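Local coordinates for protein toll-like receptor 13 (Mus musculus, PDB 4Z0C) that recognises bacterial 23S rRNA as an innate immune receptor and signals through MYD88 and TRAF6 to activate NF-kappa-B, here represented by its leucine-rich-repeat ectodomain, at residues 306-311 against 325-330; 331-336 against 349-354; 378-383 against 402-407. All blocks are in the same frame, centred on the assembly; numbering follows the deposited sequence.

Contact 1: residues 306-311 against 325-330. With NAG (2-acetamido-2-deoxy-beta-D-glucopyranose), chain G.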
loop_
_atom_site.group_PDB
_atom_site.type_symbol
_atom_site.label_atom_id
_atom_site.label_comp_id
_atom_site.label_asym_id
_atom_site.label_seq_id
_atom_site.Cartn_x
_atom_site.Cartn_y
_atom_site.Cartn_z
ATOM N N LEU A 306 11.554 -39.716 17.576
ATOM C CA LEU A 306 10.462 -38.826 18.007
ATOM C C LEU A 306 10.287 -37.670 17.017
ATOM O O LEU A 306 9.168 -37.246 16.720
ATOM C CB LEU A 306 10.750 -38.232 19.391
ATOM C CG LEU A 306 10.883 -39.227 20.552
ATOM C CD1 LEU A 306 11.008 -38.509 21.925
ATOM C CD2 LEU A 306 9.705 -40.195 20.533
ATOM N N PHE A 307 11.417 -37.192 16.502
ATOM C CA PHE A 307 11.461 -36.072 15.586
ATOM C C PHE A 307 12.322 -36.436 14.383
ATOM O O PHE A 307 13.517 -36.689 14.516
ATOM C CB PHE A 307 12.033 -34.831 16.303
ATOM C CG PHE A 307 12.198 -33.616 15.409
ATOM C CD1 PHE A 307 11.360 -33.403 14.327
ATOM C CD2 PHE A 307 13.193 -32.687 15.662
ATOM C CE1 PHE A 307 11.521 -32.289 13.516
ATOM C CE2 PHE A 307 13.354 -31.571 14.852
ATOM C CZ PHE A 307 12.521 -31.372 13.784
ATOM N N LEU A 308 11.705 -36.431 13.206
ATOM C CA LEU A 308 12.406 -36.628 11.946
ATOM C C LEU A 308 12.212 -35.394 11.043
ATOM O O LEU A 308 11.090 -34.955 10.803
ATOM C CB LEU A 308 11.893 -37.901 11.258
ATOM C CG LEU A 308 12.363 -38.180 9.824
ATOM C CD1 LEU A 308 13.890 -38.232 9.719
ATOM C CD2 LEU A 308 11.740 -39.456 9.259
ATOM N N ASP A 309 13.312 -34.833 10.552
ATOM C CA ASP A 309 13.248 -33.679 9.680
ATOM C C ASP A 309 13.720 -34.065 8.285
ATOM O O ASP A 309 14.897 -34.334 8.086
ATOM C CB ASP A 309 14.112 -32.540 10.217
ATOM C CG ASP A 309 13.844 -31.200 9.510
ATOM O OD1 ASP A 309 13.563 -31.182 8.283
ATOM O OD2 ASP A 309 13.914 -30.152 10.194
ATOM N N LEU A 310 12.802 -34.070 7.316
ATOM C CA LEU A 310 13.137 -34.472 5.952
ATOM C C LEU A 310 13.071 -33.324 4.957
ATOM O O LEU A 310 12.905 -33.547 3.763
ATOM C CB LEU A 310 12.235 -35.614 5.491
ATOM C CG LEU A 310 12.546 -36.997 6.078
ATOM C CD1 LEU A 310 11.446 -38.006 5.744
ATOM C CD2 LEU A 310 13.896 -37.474 5.582
ATOM N N GLY A 311 13.202 -32.099 5.451
ATOM C CA GLY A 311 13.125 -30.924 4.599
ATOM C C GLY A 311 14.121 -30.890 3.456
ATOM O O GLY A 311 15.254 -31.333 3.602
ATOM N N ASN A 325 4.977 -45.827 8.235
ATOM C CA ASN A 325 4.250 -46.740 9.119
ATOM C C ASN A 325 5.104 -47.553 10.094
ATOM O O ASN A 325 4.608 -48.002 11.130
ATOM C CB ASN A 325 3.249 -47.600 8.348
ATOM C CG ASN A 325 2.062 -46.786 7.843
ATOM O OD1 ASN A 325 1.795 -45.683 8.337
ATOM N ND2 ASN A 325 1.345 -47.322 6.860
ATOM N N ALA A 326 6.381 -47.738 9.775
ATOM C CA ALA A 326 7.284 -48.408 10.704
ATOM C C ALA A 326 7.889 -47.398 11.686
ATOM O O ALA A 326 8.827 -47.706 12.424
ATOM C CB ALA A 326 8.372 -49.161 9.954
ATOM N N LEU A 327 7.344 -46.187 11.695
ATOM C CA LEU A 327 7.799 -45.156 12.619
ATOM C C LEU A 327 6.702 -44.608 13.537
ATOM O O LEU A 327 6.558 -43.399 13.669
ATOM C CB LEU A 327 8.462 -44.014 11.845
ATOM C CG LEU A 327 9.989 -44.082 11.775
ATOM C CD1 LEU A 327 10.576 -43.116 10.768
ATOM C CD2 LEU A 327 10.576 -43.800 13.162
ATOM N N PRO A 328 5.944 -45.495 14.209
ATOM C CA PRO A 328 4.810 -44.994 15.000
ATOM C C PRO A 328 5.223 -44.135 16.202
ATOM O O PRO A 328 4.358 -43.562 16.863
ATOM C CB PRO A 328 4.144 -46.284 15.492
ATOM C CG PRO A 328 5.264 -47.264 15.581
ATOM C CD PRO A 328 6.164 -46.944 14.421
ATOM N N SER A 329 6.519 -44.059 16.492
ATOM C CA SER A 329 6.994 -43.266 17.621
ATOM C C SER A 329 7.006 -41.761 17.323
ATOM O O SER A 329 7.078 -40.952 18.252
ATOM C CB SER A 329 8.388 -43.703 18.044
ATOM O OG SER A 329 9.292 -43.628 16.955
ATOM N N LEU A 330 6.957 -41.399 16.040
ATOM C CA LEU A 330 7.049 -39.992 15.610
ATOM C C LEU A 330 6.099 -39.030 16.307
ATOM O O LEU A 330 4.878 -39.234 16.316
ATOM C CB LEU A 330 6.864 -39.854 14.099
ATOM C CG LEU A 330 8.111 -40.099 13.254
ATOM C CD1 LEU A 330 7.746 -40.046 11.778
ATOM C CD2 LEU A 330 9.176 -39.060 13.585
HETATM C C1 NAG G . 2.596 -42.725 22.098
HETATM C C2 NAG G . 3.613 -43.842 22.401
HETATM C C3 NAG G . 3.369 -44.460 23.786
HETATM C C4 NAG G . 3.180 -43.382 24.858
HETATM C C5 NAG G . 2.155 -42.327 24.415
HETATM C C6 NAG G . 1.854 -41.207 25.442
HETATM C C7 NAG G . 4.712 -45.226 20.679
HETATM C C8 NAG G . 4.528 -46.114 19.492
HETATM N N2 NAG G . 3.614 -44.866 21.357
HETATM O O3 NAG G . 4.438 -45.308 24.154
HETATM O O4 NAG G . 2.777 -44.004 26.061
HETATM O O5 NAG G . 2.554 -41.791 23.167
HETATM O O6 NAG G . 2.914 -40.313 25.763
HETATM O O7 NAG G . 5.852 -44.882 20.976
#

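Contact 2: residues 331-336 against 349-354. With NAG (2-acetamido-2-deoxy-beta-D-glucopyranose), chain G.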
loop_
_atom_site.group_PDB
_atom_site.type_symbol
_atom_site.label_atom_id
_atom_site.label_comp_id
_atom_site.label_asym_id
_atom_site.label_seq_id
_atom_site.Cartn_x
_atom_site.Cartn_y
_atom_site.Cartn_z
ATOM N N GLN A 331 6.668 -37.963 16.867
ATOM C CA GLN A 331 5.854 -36.884 17.414
ATOM C C GLN A 331 5.787 -35.696 16.450
ATOM O O GLN A 331 4.734 -35.105 16.267
ATOM C CB GLN A 331 6.398 -36.429 18.773
ATOM C CG GLN A 331 6.356 -37.521 19.810
ATOM C CD GLN A 331 6.962 -37.111 21.152
ATOM O OE1 GLN A 331 7.715 -36.140 21.251
ATOM N NE2 GLN A 331 6.666 -37.887 22.177
ATOM N N LYS A 332 6.917 -35.379 15.826
ATOM C CA LYS A 332 7.048 -34.209 14.984
ATOM C C LYS A 332 7.693 -34.651 13.695
ATOM O O LYS A 332 8.712 -35.338 13.739
ATOM C CB LYS A 332 7.924 -33.139 15.649
ATOM C CG LYS A 332 7.933 -31.784 14.915
ATOM C CD LYS A 332 8.985 -30.793 15.422
ATOM C CE LYS A 332 8.654 -30.245 16.793
ATOM N NZ LYS A 332 8.156 -28.833 16.715
ATOM N N LEU A 333 7.102 -34.251 12.563
ATOM C CA LEU A 333 7.607 -34.588 11.240
ATOM C C LEU A 333 7.655 -33.368 10.314
ATOM O O LEU A 333 6.633 -32.742 10.065
ATOM C CB LEU A 333 6.729 -35.684 10.616
ATOM C CG LEU A 333 7.005 -36.091 9.168
ATOM C CD1 LEU A 333 8.457 -36.556 8.984
ATOM C CD2 LEU A 333 6.042 -37.191 8.734
ATOM N N ASN A 334 8.836 -33.053 9.787
ATOM C CA ASN A 334 8.986 -31.972 8.826
ATOM C C ASN A 334 9.265 -32.489 7.411
ATOM O O ASN A 334 10.216 -33.246 7.184
ATOM C CB ASN A 334 10.096 -30.997 9.218
ATOM C CG ASN A 334 9.816 -30.257 10.532
ATOM O OD1 ASN A 334 8.713 -30.310 11.082
ATOM N ND2 ASN A 334 10.824 -29.541 11.022
ATOM N N LEU A 335 8.435 -32.043 6.469
ATOM C CA LEU A 335 8.532 -32.403 5.058
ATOM C C LEU A 335 8.446 -31.141 4.190
ATOM O O LEU A 335 8.006 -31.182 3.047
ATOM C CB LEU A 335 7.411 -33.368 4.692
ATOM C CG LEU A 335 7.638 -34.807 5.134
ATOM C CD1 LEU A 335 6.360 -35.628 5.058
ATOM C CD2 LEU A 335 8.721 -35.413 4.278
ATOM N N ASN A 336 8.879 -30.021 4.755
ATOM C CA ASN A 336 8.919 -28.747 4.056
ATOM C C ASN A 336 10.011 -28.624 2.961
ATOM O O ASN A 336 11.053 -29.261 3.038
ATOM C CB ASN A 336 9.051 -27.613 5.091
ATOM C CG ASN A 336 10.338 -27.694 5.888
ATOM O OD1 ASN A 336 10.621 -28.699 6.553
ATOM N ND2 ASN A 336 11.137 -26.641 5.812
ATOM N N SER A 349 -0.539 -43.763 8.085
ATOM C CA SER A 349 -1.668 -44.449 8.702
ATOM C C SER A 349 -1.472 -44.755 10.191
ATOM O O SER A 349 -2.429 -44.754 10.968
ATOM C CB SER A 349 -1.935 -45.752 7.948
ATOM O OG SER A 349 -3.288 -46.131 8.096
ATOM N N SER A 350 -0.233 -45.026 10.583
ATOM C CA SER A 350 0.044 -45.460 11.950
ATOM C C SER A 350 0.629 -44.357 12.852
ATOM O O SER A 350 0.996 -44.611 13.998
ATOM C CB SER A 350 1.014 -46.629 11.911
ATOM O OG SER A 350 2.306 -46.156 11.560
ATOM N N LEU A 351 0.664 -43.126 12.356
ATOM C CA LEU A 351 1.290 -42.042 13.091
ATOM C C LEU A 351 0.344 -41.433 14.121
ATOM O O LEU A 351 0.079 -40.238 14.084
ATOM C CB LEU A 351 1.797 -40.972 12.121
ATOM C CG LEU A 351 3.303 -40.988 11.842
ATOM C CD1 LEU A 351 3.793 -42.386 11.723
ATOM C CD2 LEU A 351 3.680 -40.199 10.602
ATOM N N GLN A 352 -0.150 -42.248 15.054
ATOM C CA GLN A 352 -1.157 -41.757 15.992
ATOM C C GLN A 352 -0.554 -40.948 17.125
ATOM O O GLN A 352 -1.284 -40.391 17.937
ATOM C CB GLN A 352 -2.031 -42.877 16.579
ATOM C CG GLN A 352 -3.016 -43.524 15.601
ATOM C CD GLN A 352 -2.628 -44.948 15.219
ATOM O OE1 GLN A 352 -2.146 -45.720 16.054
ATOM N NE2 GLN A 352 -2.829 -45.297 13.954
ATOM N N ASN A 353 0.770 -40.869 17.182
ATOM C CA ASN A 353 1.405 -40.036 18.199
ATOM C C ASN A 353 1.909 -38.697 17.647
ATOM O O ASN A 353 2.385 -37.853 18.405
ATOM C CB ASN A 353 2.544 -40.786 18.903
ATOM C CG ASN A 353 2.094 -41.491 20.187
ATOM O OD1 ASN A 353 0.910 -41.468 20.554
ATOM N ND2 ASN A 353 3.064 -42.096 20.889
ATOM N N LEU A 354 1.797 -38.505 16.334
ATOM C CA LEU A 354 2.237 -37.266 15.680
ATOM C C LEU A 354 1.482 -36.022 16.188
ATOM O O LEU A 354 0.256 -35.972 16.115
ATOM C CB LEU A 354 2.082 -37.397 14.161
ATOM C CG LEU A 354 2.837 -36.376 13.303
ATOM C CD1 LEU A 354 4.323 -36.662 13.303
ATOM C CD2 LEU A 354 2.301 -36.323 11.865
HETATM C C1 NAG G . 2.596 -42.725 22.098
HETATM C C2 NAG G . 3.613 -43.842 22.401
HETATM C C3 NAG G . 3.369 -44.460 23.786
HETATM C C4 NAG G . 3.180 -43.382 24.858
HETATM C C5 NAG G . 2.155 -42.327 24.415
HETATM C C6 NAG G . 1.854 -41.207 25.442
HETATM C C7 NAG G . 4.712 -45.226 20.679
HETATM C C8 NAG G . 4.528 -46.114 19.492
HETATM N N2 NAG G . 3.614 -44.866 21.357
HETATM O O3 NAG G . 4.438 -45.308 24.154
HETATM O O4 NAG G . 2.777 -44.004 26.061
HETATM O O5 NAG G . 2.554 -41.791 23.167
HETATM O O6 NAG G . 2.914 -40.313 25.763
HETATM O O7 NAG G . 5.852 -44.882 20.976
#

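Contact 3: residues 378-383 against 402-407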
loop_
_atom_site.group_PDB
_atom_site.type_symbol
_atom_site.label_atom_id
_atom_site.label_comp_id
_atom_site.label_asym_id
_atom_site.label_seq_id
_atom_site.Cartn_x
_atom_site.Cartn_y
_atom_site.Cartn_z
ATOM N N LEU A 378 -2.734 -34.810 16.071
ATOM C CA LEU A 378 -2.051 -33.641 15.504
ATOM C C LEU A 378 -2.486 -32.341 16.205
ATOM O O LEU A 378 -3.678 -32.101 16.387
ATOM C CB LEU A 378 -2.316 -33.551 13.991
ATOM C CG LEU A 378 -1.323 -32.792 13.098
ATOM C CD1 LEU A 378 0.043 -33.456 13.121
ATOM C CD2 LEU A 378 -1.831 -32.663 11.666
ATOM N N GLU A 379 -1.516 -31.532 16.628
ATOM C CA GLU A 379 -1.784 -30.240 17.264
ATOM C C GLU A 379 -1.302 -29.046 16.434
ATOM O O GLU A 379 -1.860 -27.950 16.534
ATOM C CB GLU A 379 -1.167 -30.213 18.663
ATOM C CG GLU A 379 -2.053 -30.912 19.667
ATOM C CD GLU A 379 -1.355 -31.224 20.961
ATOM O OE1 GLU A 379 -0.117 -31.082 21.026
ATOM O OE2 GLU A 379 -2.053 -31.622 21.914
ATOM N N PHE A 380 -0.271 -29.262 15.619
ATOM C CA PHE A 380 0.241 -28.222 14.734
ATOM C C PHE A 380 0.350 -28.746 13.293
ATOM O O PHE A 380 0.959 -29.776 13.029
ATOM C CB PHE A 380 1.602 -27.707 15.205
ATOM C CG PHE A 380 2.284 -26.777 14.217
ATOM C CD1 PHE A 380 1.984 -25.415 14.195
ATOM C CD2 PHE A 380 3.228 -27.264 13.312
ATOM C CE1 PHE A 380 2.608 -24.557 13.283
ATOM C CE2 PHE A 380 3.860 -26.417 12.408
ATOM C CZ PHE A 380 3.549 -25.056 12.395
ATOM N N LEU A 381 -0.240 -28.014 12.363
ATOM C CA LEU A 381 -0.162 -28.362 10.953
ATOM C C LEU A 381 0.175 -27.096 10.193
ATOM O O LEU A 381 -0.460 -26.053 10.388
ATOM C CB LEU A 381 -1.481 -28.957 10.462
ATOM C CG LEU A 381 -1.590 -29.195 8.945
ATOM C CD1 LEU A 381 -0.552 -30.189 8.455
ATOM C CD2 LEU A 381 -2.995 -29.643 8.542
ATOM N N SER A 382 1.223 -27.159 9.379
ATOM C CA SER A 382 1.539 -26.041 8.509
ATOM C C SER A 382 1.490 -26.416 7.025
ATOM O O SER A 382 2.113 -27.384 6.599
ATOM C CB SER A 382 2.895 -25.451 8.854
ATOM O OG SER A 382 3.329 -24.608 7.805
ATOM N N LEU A 383 0.757 -25.624 6.242
ATOM C CA LEU A 383 0.683 -25.816 4.795
ATOM C C LEU A 383 1.163 -24.567 4.062
ATOM O O LEU A 383 0.941 -24.453 2.853
ATOM C CB LEU A 383 -0.763 -26.124 4.366
ATOM C CG LEU A 383 -1.415 -27.321 5.072
ATOM C CD1 LEU A 383 -2.879 -27.505 4.738
ATOM C CD2 LEU A 383 -0.669 -28.541 4.708
ATOM N N LEU A 402 -6.434 -30.431 16.749
ATOM C CA LEU A 402 -5.617 -29.377 16.156
ATOM C C LEU A 402 -5.775 -28.059 16.916
ATOM O O LEU A 402 -6.890 -27.642 17.223
ATOM C CB LEU A 402 -5.944 -29.210 14.671
ATOM C CG LEU A 402 -4.827 -28.616 13.811
ATOM C CD1 LEU A 402 -3.700 -29.633 13.672
ATOM C CD2 LEU A 402 -5.354 -28.188 12.443
ATOM N N LYS A 403 -4.648 -27.441 17.268
ATOM C CA LYS A 403 -4.678 -26.207 18.034
ATOM C C LYS A 403 -4.193 -25.065 17.164
ATOM O O LYS A 403 -4.623 -23.924 17.319
ATOM C CB LYS A 403 -3.828 -26.328 19.301
ATOM C CG LYS A 403 -4.264 -27.486 20.199
ATOM C CD LYS A 403 -3.313 -27.754 21.372
ATOM C CE LYS A 403 -3.732 -26.969 22.596
ATOM N NZ LYS A 403 -2.999 -27.391 23.830
ATOM N N GLU A 404 -3.319 -25.384 16.217
ATOM C CA GLU A 404 -2.764 -24.350 15.352
ATOM C C GLU A 404 -2.668 -24.777 13.889
ATOM O O GLU A 404 -2.050 -25.794 13.578
ATOM C CB GLU A 404 -1.385 -23.909 15.857
ATOM C CG GLU A 404 -0.724 -22.926 14.899
ATOM C CD GLU A 404 0.473 -22.197 15.486
ATOM O OE1 GLU A 404 1.201 -21.552 14.691
ATOM O OE2 GLU A 404 0.677 -22.254 16.726
ATOM N N LEU A 405 -3.249 -23.974 12.995
ATOM C CA LEU A 405 -3.196 -24.232 11.554
ATOM C C LEU A 405 -2.538 -23.051 10.851
ATOM O O LEU A 405 -2.989 -21.912 10.963
ATOM C CB LEU A 405 -4.607 -24.493 10.993
ATOM C CG LEU A 405 -4.797 -24.723 9.477
ATOM C CD1 LEU A 405 -4.006 -25.949 8.960
ATOM C CD2 LEU A 405 -6.274 -24.845 9.096
ATOM N N ASN A 406 -1.444 -23.315 10.151
ATOM C CA ASN A 406 -0.751 -22.264 9.407
ATOM C C ASN A 406 -0.913 -22.451 7.894
ATOM O O ASN A 406 -0.375 -23.407 7.303
ATOM C CB ASN A 406 0.734 -22.227 9.778
ATOM C CG ASN A 406 1.469 -21.048 9.148
ATOM O OD1 ASN A 406 0.854 -20.146 8.573
ATOM N ND2 ASN A 406 2.794 -21.062 9.241
ATOM N N LEU A 407 -1.649 -21.516 7.295
ATOM C CA LEU A 407 -1.954 -21.489 5.871
ATOM C C LEU A 407 -1.447 -20.197 5.232
ATOM O O LEU A 407 -1.928 -19.794 4.194
ATOM C CB LEU A 407 -3.468 -21.576 5.682
ATOM C CG LEU A 407 -4.090 -22.938 5.962
ATOM C CD1 LEU A 407 -5.581 -22.799 6.102
ATOM C CD2 LEU A 407 -3.788 -23.844 4.782
#

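Contact 1: residues 306-311 against 325-330
The carbonyl oxygen of L306, with the methyl L330 CD2 lying 3.6 Å from this L306 O, takes backbone N-H groups from Q331 and K332, the two residues that follow the segment 325-330. No hydrogen bond joins 306-311 to 325-330 directly; the two segments meet through methyl groups, packed on one another and on backbone carbonyls. L330 CD2 also sits 3.8 Å from L308 CB, so one methyl spans the backbone of 306 and the side chain of 308. Deeper in, L308 and L327 cross at about a right angle, with L308 CD2 4.1 Å from L327 CD1. At the outer end L306 CD2 meets the carbonyl S329 O at 3.6 Å. A type I turn, closed by L330 N to L327 O (3.1 Å), brings L327 and L330 to bear on L308 together. S329 OG, turned between its own N and carbonyl carbon (chi1 56°), hydrogen-bonds to L305 O and so ties the turn to the chain just ahead of L306. The acetamido methyl of the sugar on N353, NAG C8, approaches P328 O to 3.7 Å. Helix 293-302 packs on L308 and L327 through L299 and A300, while strands 283-285 and 332-334 flank strand 307-309 on its two edges.

Contact 2: residues 331-336 against 349-354
Strand 332-334 of leucine-rich repeat 13 meets the loop 349-354, which passes from that repeat into repeat 14, where L333 and Q331 touch L354, the leucine that leads into the next strand, 356-358. The L354 side chain does most of the touching: its CD1 lies 3.7 Å from L333 CB and 3.4 Å from Q331 O. CG of L354 stands anti to its backbone N (chi1 -164°), which carries CD1 back over the Q331 carbonyl although the CB bond itself does not aim at it. The same oxygen receives a CA-H...O contact, L354 CA to Q331 O at 3.4 Å with 134° at the hydrogen. Backbone hydrogen bonds link Q331 to T355 and S356, and T355 OG1 adds a weak one to Q331 O. Such stacking of successive leucines behind a short strand is how leucine-rich-repeat solenoids build their continuous hydrophobic core. L351 joins it more loosely, its CD2 4.3 Å from L333 CD2. L351, whose CB bond points toward 331-336, is the centre of an inverse gamma turn and the first residue of a type I turn to L354, closed by a weak bond from L354 N to L351 O (3.3 Å). Just before L351, the hydroxyl S350 OG hydrogen-bonds to N325 O of the previous repeat. On the outer side N353, the residue just before buried L354 and part of an N-L-T sequon, is glycosylated, with a covalent bond of 1.4 Å from N353 ND2 to NAG C1, while its carbonyl N353 O faces Q331 CA at 3.7 Å.

Contact 3: residues 378-383 against 402-407
L381 packs against L402 and L405 at the apolar centre: L381 CB lies 4.0 Å from L402 CD1, and L381 CD2 is 3.9 Å from L405 CD1. The CB bonds of L381 and L405 leave on the same face, and with CG anti to the backbone N in both, the branches run side by side into the solenoid interior; L383 CD1 and L407 CD2 repeat the pairing at 3.8 Å. Between the leucines and the opposite, concave face runs a parallel ladder, strands 380-382 and 404-406 being 7° apart in direction. L381 is bonded through both its N-H and its C=O: the N-H goes to E404 O, and L381 O takes N406 N at 2.9 Å (171° at the hydrogen). E379 O is shared by K403 N and E404 N. On the other face E404 OE1 comes to F380 CE1 (3.6 Å) at the ring's edge, with carboxylate and ring planes 80° apart. Farther out E379 CG touches K403 CD at 3.8 Å, while E379 OE2 and K403 NZ stay 4.7 Å apart. The chemistry thus splits by face: leucine methyls pack toward the interior, whereas the carboxylate oxygen lies where the ring's partly positive C-H hydrogens probably suit it, and E379 and K403 probably attract only at longer range.

Overall arrangement
From the N terminus, contact 1 closes the loop running from strand 307-309 through 318-319 to residue 330; contact 2 opens at the very next residue and closes a similar loop by 354. Contact 3 follows after 23 further residues and spans one whole repeat, pairing strand 380-382 with 404-406. The three stand in series, none nested or crossed. Contacts 1 and 2, with centres about 6 Å apart, are joined by strands 307-309 and 332-334 and share the sugar on N353. Contacts 2 and 3 meet through L354 CD2 and L378 CD1 (3.9 Å), with strand 356-358 between their strands. Together they tie successive leucine-rich-repeat coils into one arc.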